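Long-range contacts in manganese-dependent inorganic pyrophosphatase (Methanocaldococcus jannaschii, PDB 2EB0), which catalyses the manganese-dependent hydrolysis of inorganic diphosphate to two phosphate ions, as a class C (family II) pyrophosphatase: residues B[11-20]-B[139-147]; B[211-221]-B[246-257]. All coordinates share one frame; numbering follows the deposited sequence.

In the fold
Contact 1 and contact 2 are both buried, but they belong to different parts of the chain. Contact 1 packs two helices, 12-25 and 134-148, in the DHH part. Contact 2 pairs two parallel strands, 211-220 and 248-255, in the mixed sheet of the DHHA2 part. They share no helix or strand. Their centres lie about 21 Å apart, and their nearest atoms are about 5 Å apart without touching. Contact 1 joins its helices by apolar side chains from alanine to leucine, a water and a manganese ion. Contact 2 is held mainly by backbone hydrogen bonds. Its E219 side chain lies about 8 Å from those of D11 and D147, on the metal side of contact 1.

Contact 1: B[11-20]-B[139-147]; sequences DTDSIASAIV and LLLSAIISD. With MN (manganese (II) ion), chain E; MN (manganese (II) ion), chain F.
D13 and D147 bind the same manganese ion where two helices run nearly antiparallel, 154° between their directions. The D13 side chain crosses that of D147 at about a right angle. Its CB lies 3.4 Å from D147 OD1. Its CG is anti to the backbone N (chi1 -169°), which carries the carboxylate to the metal. D13 OD1 binds the manganese at 2.1 Å, and D147 OD2 binds it at 2.4 Å. The two carboxylate planes are turned 63° apart. D13 OD1 also accepts from T109 N. D13 OD2 turns to A143 CB, 3.7 Å away, and takes a bond from S17 OG from above the carboxylate plane.

Further along, A16 and A143 let the helices close in, and branched side chains pack beyond them. A16 CB sits 3.7 Å from L139 CB and also touches A143 CB. I19 CG2 meets L139 CD1, and V20 CG2 packs on L140 CD2 at 3.6 Å. T12 turns its methyl CG2 to the backbone of A143, while its OG1 bonds to E38. A water accepts from D13 N and donates to S146 OG and D147 OD1. S146 OG also bonds to E38.

D11 caps helix 12-25: its OD1 accepts from S14 N at 2.9 Å. Its OD2 binds the second manganese, with H7 and D66. D66 also binds the first ion, which H88 completes. This is the two-metal site of a DHH pyrophosphatase. The close D13 and D147 oxygens are both metal ligands, so the shared cation probably offsets their negative charge and ties the two helix ends together.

Contact 2: B[211-221]-B[246-257]; sequences KKVGIGQVEVI and YDLIVFLITDIM
Residues 213-220 pair with 248-255 as neighbouring parallel strands of the DHHA2 mixed sheet. Helix 230-243 lies in the connection, as in a beta-alpha-beta crossover. Backbone bonds run the length of the pair: G214 N gives to L248 O, and G214 O takes V250 N. The pattern repeats at G216, V218 and V220.

The two glycines make room for rings. Y246 CD2, at the ring edge, lies 3.5 Å from G214 N. F251 CD1 is 3.6 Å from G216 CA, and F251 CE2 reaches V218 CG1 at 3.7 Å. With CG anti to the backbone N (chi1 -166°), the F251 ring swings toward G216 and lies with one face over Q217 CA. On the other side of the sheet, E219 and T254 lie side by side, with E219 CG 3.9 Å from T254 CB.

K212 lies across one face of Y246. Its CE stands 3.5 Å from the ring centroid in a CH-pi contact, and its NZ makes a cation-pi contact over the same face. I249 CD1 covers the opposite face toward the rim. A water joins K212 NZ to Y246 OH, which also bonds to N205. Nearby, K211 and D247 form a long salt bridge with a water between them, and D247 OD1 bonds to Y305.

Further out, helix 230-243 packs on the Y246 and F251 face through K240, L241 and L237. Helix 293-306 lies on the other face, where Y305 touches V213 and L248. On that face Q217 NE2 also bonds to M291 O. The same NE2 donates to T254 OG1 at 2.7 Å with an angle of 165°, and T254 OG1 lies in the amide plane.

Contact 1: B[11-20]-B[139-147]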
loop_
_atom_site.group_PDB
_atom_site.type_symbol
_atom_site.label_atom_id
_atom_site.label_comp_id
_atom_site.label_asym_id
_atom_site.label_seq_id
_atom_site.Cartn_x
_atom_site.Cartn_y
_atom_site.Cartn_z
ATOM N N ASP B 11 -4.875 19.986 -4.876
ATOM C CA ASP B 11 -3.915 20.987 -4.440
ATOM C C ASP B 11 -2.802 20.901 -5.475
ATOM O O ASP B 11 -2.878 20.094 -6.409
ATOM C CB ASP B 11 -3.368 20.684 -3.049
ATOM C CG ASP B 11 -2.927 19.253 -2.903
ATOM O OD1 ASP B 11 -2.593 18.614 -3.925
ATOM O OD2 ASP B 11 -2.904 18.770 -1.753
ATOM N N THR B 12 -1.774 21.722 -5.310
ATOM C CA THR B 12 -0.669 21.742 -6.249
ATOM C C THR B 12 0.035 20.403 -6.410
ATOM O O THR B 12 0.426 20.054 -7.522
ATOM C CB THR B 12 0.357 22.804 -5.847
ATOM O OG1 THR B 12 -0.254 24.092 -5.947
ATOM C CG2 THR B 12 1.586 22.747 -6.759
ATOM N N ASP B 13 0.201 19.661 -5.316
ATOM C CA ASP B 13 0.872 18.361 -5.395
ATOM C C ASP B 13 0.083 17.454 -6.332
ATOM O O ASP B 13 0.649 16.849 -7.231
ATOM C CB ASP B 13 0.978 17.695 -4.013
ATOM C CG ASP B 13 1.906 16.480 -4.015
ATOM O OD1 ASP B 13 1.773 15.619 -3.127
ATOM O OD2 ASP B 13 2.782 16.377 -4.896
ATOM N N SER B 14 -1.228 17.377 -6.116
ATOM C CA SER B 14 -2.112 16.559 -6.940
ATOM C C SER B 14 -2.059 16.912 -8.429
ATOM O O SER B 14 -2.095 16.026 -9.281
ATOM C CB SER B 14 -3.561 16.698 -6.456
ATOM O OG SER B 14 -3.915 15.646 -5.574
ATOM N N ILE B 15 -1.991 18.206 -8.732
ATOM C CA ILE B 15 -1.961 18.679 -10.112
ATOM C C ILE B 15 -0.610 18.426 -10.763
ATOM O O ILE B 15 -0.541 17.798 -11.816
ATOM C CB ILE B 15 -2.312 20.187 -10.176
ATOM C CG1 ILE B 15 -3.757 20.394 -9.705
ATOM C CG2 ILE B 15 -2.120 20.734 -11.586
ATOM C CD1 ILE B 15 -4.801 19.729 -10.588
ATOM N N ALA B 16 0.456 18.907 -10.128
ATOM C CA ALA B 16 1.812 18.725 -10.634
ATOM C C ALA B 16 2.170 17.247 -10.787
ATOM O O ALA B 16 2.691 16.833 -11.819
ATOM C CB ALA B 16 2.810 19.407 -9.700
ATOM N N SER B 17 1.894 16.447 -9.761
ATOM C CA SER B 17 2.200 15.022 -9.828
ATOM C C SER B 17 1.444 14.309 -10.943
ATOM O O SER B 17 1.950 13.355 -11.527
ATOM C CB SER B 17 1.901 14.349 -8.491
ATOM O OG SER B 17 2.800 14.799 -7.491
ATOM N N ALA B 18 0.230 14.760 -11.233
ATOM C CA ALA B 18 -0.567 14.152 -12.294
ATOM C C ALA B 18 0.044 14.478 -13.649
ATOM O O ALA B 18 0.186 13.611 -14.509
ATOM C CB ALA B 18 -2.006 14.668 -12.239
ATOM N N ILE B 19 0.397 15.745 -13.827
ATOM C CA ILE B 19 0.983 16.218 -15.073
ATOM C C ILE B 19 2.340 15.569 -15.350
ATOM O O ILE B 19 2.562 15.009 -16.421
ATOM C CB ILE B 19 1.135 17.774 -15.045
ATOM C CG1 ILE B 19 -0.229 18.426 -15.245
ATOM C CG2 ILE B 19 2.109 18.242 -16.111
ATOM C CD1 ILE B 19 -0.227 19.911 -15.026
ATOM N N VAL B 20 3.234 15.636 -14.371
ATOM C CA VAL B 20 4.575 15.092 -14.522
ATOM C C VAL B 20 4.586 13.572 -14.709
ATOM O O VAL B 20 5.282 13.063 -15.585
ATOM C CB VAL B 20 5.457 15.512 -13.322
ATOM C CG1 VAL B 20 6.889 15.015 -13.502
ATOM C CG2 VAL B 20 5.437 17.040 -13.201
ATOM N N LEU B 139 7.259 22.516 -11.539
ATOM C CA LEU B 139 6.014 22.069 -10.910
ATOM C C LEU B 139 6.302 21.158 -9.731
ATOM O O LEU B 139 5.670 21.269 -8.682
ATOM C CB LEU B 139 5.122 21.301 -11.889
ATOM C CG LEU B 139 4.541 21.960 -13.136
ATOM C CD1 LEU B 139 3.484 21.014 -13.690
ATOM C CD2 LEU B 139 3.922 23.322 -12.827
ATOM N N LEU B 140 7.247 20.241 -9.915
ATOM C CA LEU B 140 7.609 19.316 -8.855
ATOM C C LEU B 140 8.132 20.116 -7.678
ATOM O O LEU B 140 7.833 19.814 -6.518
ATOM C CB LEU B 140 8.682 18.339 -9.331
ATOM C CG LEU B 140 8.294 17.326 -10.408
ATOM C CD1 LEU B 140 9.487 16.385 -10.652
ATOM C CD2 LEU B 140 7.061 16.541 -9.973
ATOM N N LEU B 141 8.923 21.138 -7.993
ATOM C CA LEU B 141 9.496 22.015 -6.985
ATOM C C LEU B 141 8.373 22.694 -6.224
ATOM O O LEU B 141 8.361 22.710 -4.998
ATOM C CB LEU B 141 10.370 23.083 -7.642
ATOM C CG LEU B 141 10.859 24.183 -6.693
ATOM C CD1 LEU B 141 11.501 23.572 -5.459
ATOM C CD2 LEU B 141 11.855 25.073 -7.434
ATOM N N SER B 142 7.434 23.263 -6.966
ATOM C CA SER B 142 6.301 23.955 -6.364
ATOM C C SER B 142 5.494 22.998 -5.486
ATOM O O SER B 142 5.065 23.355 -4.387
ATOM C CB SER B 142 5.399 24.528 -7.458
ATOM O OG SER B 142 6.159 25.288 -8.376
ATOM N N ALA B 143 5.297 21.782 -5.981
ATOM C CA ALA B 143 4.542 20.775 -5.250
ATOM C C ALA B 143 5.202 20.477 -3.913
ATOM O O ALA B 143 4.528 20.402 -2.888
ATOM C CB ALA B 143 4.427 19.490 -6.081
ATOM N N ILE B 144 6.520 20.311 -3.921
ATOM C CA ILE B 144 7.239 20.024 -2.690
ATOM C C ILE B 144 7.081 21.176 -1.699
ATOM O O ILE B 144 6.711 20.963 -0.545
ATOM C CB ILE B 144 8.740 19.756 -2.965
ATOM C CG1 ILE B 144 8.880 18.525 -3.878
ATOM C CG2 ILE B 144 9.474 19.509 -1.659
ATOM C CD1 ILE B 144 10.302 18.067 -4.122
ATOM N N ILE B 145 7.342 22.396 -2.158
ATOM C CA ILE B 145 7.217 23.564 -1.308
ATOM C C ILE B 145 5.794 23.701 -0.775
ATOM O O ILE B 145 5.584 24.009 0.398
ATOM C CB ILE B 145 7.574 24.851 -2.073
ATOM C CG1 ILE B 145 9.085 24.901 -2.315
ATOM C CG2 ILE B 145 7.084 26.080 -1.292
ATOM C CD1 ILE B 145 9.521 25.953 -3.319
ATOM N N SER B 146 4.821 23.478 -1.646
ATOM C CA SER B 146 3.429 23.600 -1.264
ATOM C C SER B 146 3.036 22.592 -0.207
ATOM O O SER B 146 2.465 22.944 0.820
ATOM C CB SER B 146 2.531 23.418 -2.486
ATOM O OG SER B 146 1.178 23.308 -2.079
ATOM N N ASP B 147 3.353 21.330 -0.459
ATOM C CA ASP B 147 2.993 20.268 0.466
ATOM C C ASP B 147 3.678 20.335 1.831
ATOM O O ASP B 147 3.082 19.981 2.848
ATOM C CB ASP B 147 3.258 18.922 -0.193
ATOM C CG ASP B 147 1.988 18.142 -0.424
ATOM O OD1 ASP B 147 0.964 18.760 -0.787
ATOM O OD2 ASP B 147 2.012 16.911 -0.248
HETATM MN MN MN E . 0.410 15.632 -1.472
HETATM MN MN MN F . -2.818 16.522 -2.000
HETATM O O HOH W 1 0.126 20.619 -2.641
#

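Contact 2: B[211-221]-B[246-257]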
loop_
_atom_site.group_PDB
_atom_site.type_symbol
_atom_site.label_atom_id
_atom_site.label_comp_id
_atom_site.label_asym_id
_atom_site.label_seq_id
_atom_site.Cartn_x
_atom_site.Cartn_y
_atom_site.Cartn_z
ATOM N N LYS B 211 -17.220 5.158 9.981
ATOM C CA LYS B 211 -17.716 6.516 10.209
ATOM C C LYS B 211 -17.244 7.538 9.177
ATOM O O LYS B 211 -16.077 7.559 8.777
ATOM C CB LYS B 211 -17.322 6.997 11.604
ATOM C CG LYS B 211 -17.813 6.108 12.735
ATOM C CD LYS B 211 -19.329 6.047 12.794
ATOM C CE LYS B 211 -19.791 5.273 14.012
ATOM N NZ LYS B 211 -19.351 5.943 15.270
ATOM N N LYS B 212 -18.170 8.391 8.758
ATOM C CA LYS B 212 -17.872 9.426 7.787
ATOM C C LYS B 212 -17.277 10.628 8.509
ATOM O O LYS B 212 -17.959 11.297 9.287
ATOM C CB LYS B 212 -19.153 9.831 7.052
ATOM C CG LYS B 212 -18.979 10.907 5.989
ATOM C CD LYS B 212 -20.316 11.204 5.308
ATOM C CE LYS B 212 -20.211 12.328 4.290
ATOM N NZ LYS B 212 -19.322 11.985 3.154
ATOM N N VAL B 213 -15.994 10.888 8.271
ATOM C CA VAL B 213 -15.335 12.029 8.894
ATOM C C VAL B 213 -14.760 12.942 7.831
ATOM O O VAL B 213 -14.284 12.490 6.786
ATOM C CB VAL B 213 -14.204 11.598 9.857
ATOM C CG1 VAL B 213 -13.567 12.831 10.506
ATOM C CG2 VAL B 213 -14.764 10.683 10.937
ATOM N N GLY B 214 -14.834 14.240 8.097
ATOM C CA GLY B 214 -14.310 15.216 7.169
ATOM C C GLY B 214 -13.289 16.078 7.881
ATOM O O GLY B 214 -13.464 16.432 9.051
ATOM N N ILE B 215 -12.207 16.404 7.184
ATOM C CA ILE B 215 -11.166 17.239 7.767
ATOM C C ILE B 215 -10.760 18.278 6.742
ATOM O O ILE B 215 -10.116 17.962 5.743
ATOM C CB ILE B 215 -9.930 16.407 8.176
ATOM C CG1 ILE B 215 -10.362 15.232 9.049
ATOM C CG2 ILE B 215 -8.950 17.283 8.953
ATOM C CD1 ILE B 215 -9.225 14.288 9.425
ATOM N N GLY B 216 -11.169 19.517 6.987
ATOM C CA GLY B 216 -10.846 20.605 6.082
ATOM C C GLY B 216 -9.691 21.391 6.660
ATOM O O GLY B 216 -9.338 21.203 7.823
ATOM N N GLN B 217 -9.119 22.287 5.866
ATOM C CA GLN B 217 -7.988 23.059 6.334
ATOM C C GLN B 217 -7.697 24.297 5.505
ATOM O O GLN B 217 -7.952 24.334 4.306
ATOM C CB GLN B 217 -6.741 22.166 6.357
ATOM C CG GLN B 217 -5.443 22.893 6.671
ATOM C CD GLN B 217 -4.270 21.946 6.826
ATOM O OE1 GLN B 217 -4.109 21.007 6.045
ATOM N NE2 GLN B 217 -3.434 22.198 7.828
ATOM N N VAL B 218 -7.166 25.316 6.161
ATOM C CA VAL B 218 -6.783 26.532 5.474
ATOM C C VAL B 218 -5.457 26.930 6.117
ATOM O O VAL B 218 -5.290 26.805 7.324
ATOM C CB VAL B 218 -7.843 27.649 5.634
ATOM C CG1 VAL B 218 -8.017 28.011 7.091
ATOM C CG2 VAL B 218 -7.429 28.867 4.819
ATOM N N GLU B 219 -4.511 27.376 5.303
ATOM C CA GLU B 219 -3.186 27.761 5.792
ATOM C C GLU B 219 -2.931 29.236 5.473
ATOM O O GLU B 219 -2.915 29.628 4.310
ATOM C CB GLU B 219 -2.115 26.879 5.126
ATOM C CG GLU B 219 -2.358 25.384 5.314
ATOM C CD GLU B 219 -1.533 24.501 4.379
ATOM O OE1 GLU B 219 -1.637 24.658 3.139
ATOM O OE2 GLU B 219 -0.784 23.638 4.887
ATOM N N VAL B 220 -2.725 30.050 6.505
ATOM C CA VAL B 220 -2.506 31.472 6.286
ATOM C C VAL B 220 -1.357 32.033 7.104
ATOM O O VAL B 220 -0.927 31.442 8.094
ATOM C CB VAL B 220 -3.782 32.292 6.615
ATOM C CG1 VAL B 220 -4.958 31.790 5.784
ATOM C CG2 VAL B 220 -4.106 32.176 8.102
ATOM N N ILE B 221 -0.864 33.186 6.677
ATOM C CA ILE B 221 0.228 33.842 7.370
ATOM C C ILE B 221 -0.327 34.720 8.496
ATOM O O ILE B 221 0.295 34.867 9.546
ATOM C CB ILE B 221 1.059 34.681 6.385
ATOM C CG1 ILE B 221 1.624 33.760 5.295
ATOM C CG2 ILE B 221 2.198 35.373 7.127
ATOM C CD1 ILE B 221 2.351 34.481 4.169
ATOM N N TYR B 246 -22.140 13.460 8.103
ATOM C CA TYR B 246 -20.809 13.284 8.672
ATOM C C TYR B 246 -20.937 12.939 10.150
ATOM O O TYR B 246 -21.733 13.543 10.866
ATOM C CB TYR B 246 -19.986 14.567 8.561
ATOM C CG TYR B 246 -19.459 14.873 7.189
ATOM C CD1 TYR B 246 -20.276 15.441 6.212
ATOM C CD2 TYR B 246 -18.125 14.613 6.868
ATOM C CE1 TYR B 246 -19.776 15.748 4.951
ATOM C CE2 TYR B 246 -17.618 14.916 5.611
ATOM C CZ TYR B 246 -18.446 15.483 4.660
ATOM O OH TYR B 246 -17.939 15.798 3.425
ATOM N N ASP B 247 -20.158 11.969 10.613
ATOM C CA ASP B 247 -20.202 11.623 12.022
ATOM C C ASP B 247 -19.395 12.692 12.752
ATOM O O ASP B 247 -19.673 13.011 13.914
ATOM C CB ASP B 247 -19.594 10.244 12.259
ATOM C CG ASP B 247 -19.627 9.839 13.718
ATOM O OD1 ASP B 247 -18.602 10.019 14.414
ATOM O OD2 ASP B 247 -20.690 9.354 14.170
ATOM N N LEU B 248 -18.411 13.253 12.045
ATOM C CA LEU B 248 -17.542 14.296 12.596
ATOM C C LEU B 248 -16.824 15.133 11.543
ATOM O O LEU B 248 -16.437 14.634 10.475
ATOM C CB LEU B 248 -16.474 13.676 13.506
ATOM C CG LEU B 248 -15.289 14.576 13.894
ATOM C CD1 LEU B 248 -15.723 15.661 14.880
ATOM C CD2 LEU B 248 -14.186 13.711 14.498
ATOM N N ILE B 249 -16.638 16.410 11.864
ATOM C CA ILE B 249 -15.936 17.338 10.984
ATOM C C ILE B 249 -14.974 18.199 11.804
ATOM O O ILE B 249 -15.330 18.727 12.864
ATOM C CB ILE B 249 -16.902 18.274 10.208
ATOM C CG1 ILE B 249 -17.626 17.487 9.111
ATOM C CG2 ILE B 249 -16.118 19.431 9.588
ATOM C CD1 ILE B 249 -18.527 18.333 8.228
ATOM N N VAL B 250 -13.747 18.302 11.305
ATOM C CA VAL B 250 -12.688 19.084 11.932
ATOM C C VAL B 250 -12.137 19.999 10.843
ATOM O O VAL B 250 -11.830 19.539 9.741
ATOM C CB VAL B 250 -11.546 18.171 12.436
ATOM C CG1 VAL B 250 -10.386 19.012 12.959
ATOM C CG2 VAL B 250 -12.066 17.234 13.512
ATOM N N PHE B 251 -12.044 21.293 11.140
ATOM C CA PHE B 251 -11.511 22.249 10.183
ATOM C C PHE B 251 -10.302 22.904 10.814
ATOM O O PHE B 251 -10.401 23.525 11.877
ATOM C CB PHE B 251 -12.527 23.324 9.841
ATOM C CG PHE B 251 -12.160 24.117 8.626
ATOM C CD1 PHE B 251 -12.388 23.603 7.356
ATOM C CD2 PHE B 251 -11.549 25.363 8.747
ATOM C CE1 PHE B 251 -12.015 24.317 6.221
ATOM C CE2 PHE B 251 -11.171 26.082 7.621
ATOM C CZ PHE B 251 -11.405 25.556 6.353
ATOM N N LEU B 252 -9.165 22.767 10.145
ATOM C CA LEU B 252 -7.916 23.310 10.648
ATOM C C LEU B 252 -7.573 24.700 10.130
ATOM O O LEU B 252 -7.332 24.889 8.931
ATOM C CB LEU B 252 -6.765 22.360 10.303
ATOM C CG LEU B 252 -6.952 20.912 10.749
ATOM C CD1 LEU B 252 -5.849 20.043 10.159
ATOM C CD2 LEU B 252 -6.975 20.834 12.266
ATOM N N ILE B 253 -7.569 25.677 11.033
ATOM C CA ILE B 253 -7.174 27.028 10.661
ATOM C C ILE B 253 -5.691 26.999 11.010
ATOM O O ILE B 253 -5.319 27.171 12.163
ATOM C CB ILE B 253 -7.876 28.090 11.507
ATOM C CG1 ILE B 253 -9.382 28.033 11.253
ATOM C CG2 ILE B 253 -7.326 29.469 11.164
ATOM C CD1 ILE B 253 -10.198 29.010 12.108
ATOM N N THR B 254 -4.857 26.738 10.012
ATOM C CA THR B 254 -3.418 26.620 10.217
ATOM C C THR B 254 -2.631 27.936 10.135
ATOM O O THR B 254 -2.617 28.634 9.115
ATOM C CB THR B 254 -2.843 25.580 9.228
ATOM O OG1 THR B 254 -3.457 24.310 9.486
ATOM C CG2 THR B 254 -1.337 25.446 9.371
ATOM N N ASP B 255 -1.989 28.269 11.244
ATOM C CA ASP B 255 -1.190 29.478 11.340
ATOM C C ASP B 255 0.220 29.120 10.881
ATOM O O ASP B 255 0.995 28.530 11.624
ATOM C CB ASP B 255 -1.180 29.956 12.785
ATOM C CG ASP B 255 -0.449 31.263 12.960
ATOM O OD1 ASP B 255 -1.065 32.193 13.525
ATOM O OD2 ASP B 255 0.731 31.359 12.541
ATOM N N ILE B 256 0.546 29.477 9.649
ATOM C CA ILE B 256 1.852 29.151 9.100
ATOM C C ILE B 256 3.024 29.639 9.944
ATOM O O ILE B 256 3.995 28.918 10.108
ATOM C CB ILE B 256 1.979 29.676 7.651
ATOM C CG1 ILE B 256 1.002 28.910 6.749
ATOM C CG2 ILE B 256 3.411 29.504 7.143
ATOM C CD1 ILE B 256 0.843 29.496 5.370
ATOM N N MET B 257 2.940 30.841 10.499
ATOM C CA MET B 257 4.046 31.343 11.308
ATOM C C MET B 257 4.146 30.674 12.684
ATOM O O MET B 257 5.237 30.312 13.109
ATOM C CB MET B 257 3.955 32.865 11.455
ATOM C CG MET B 257 3.967 33.611 10.112
ATOM S SD MET B 257 5.186 32.971 8.907
ATOM C CE MET B 257 6.690 33.727 9.531
HETATM O O HOH W 2 -20.933 8.427 16.436
HETATM O O HOH W 3 -19.970 14.602 1.776
#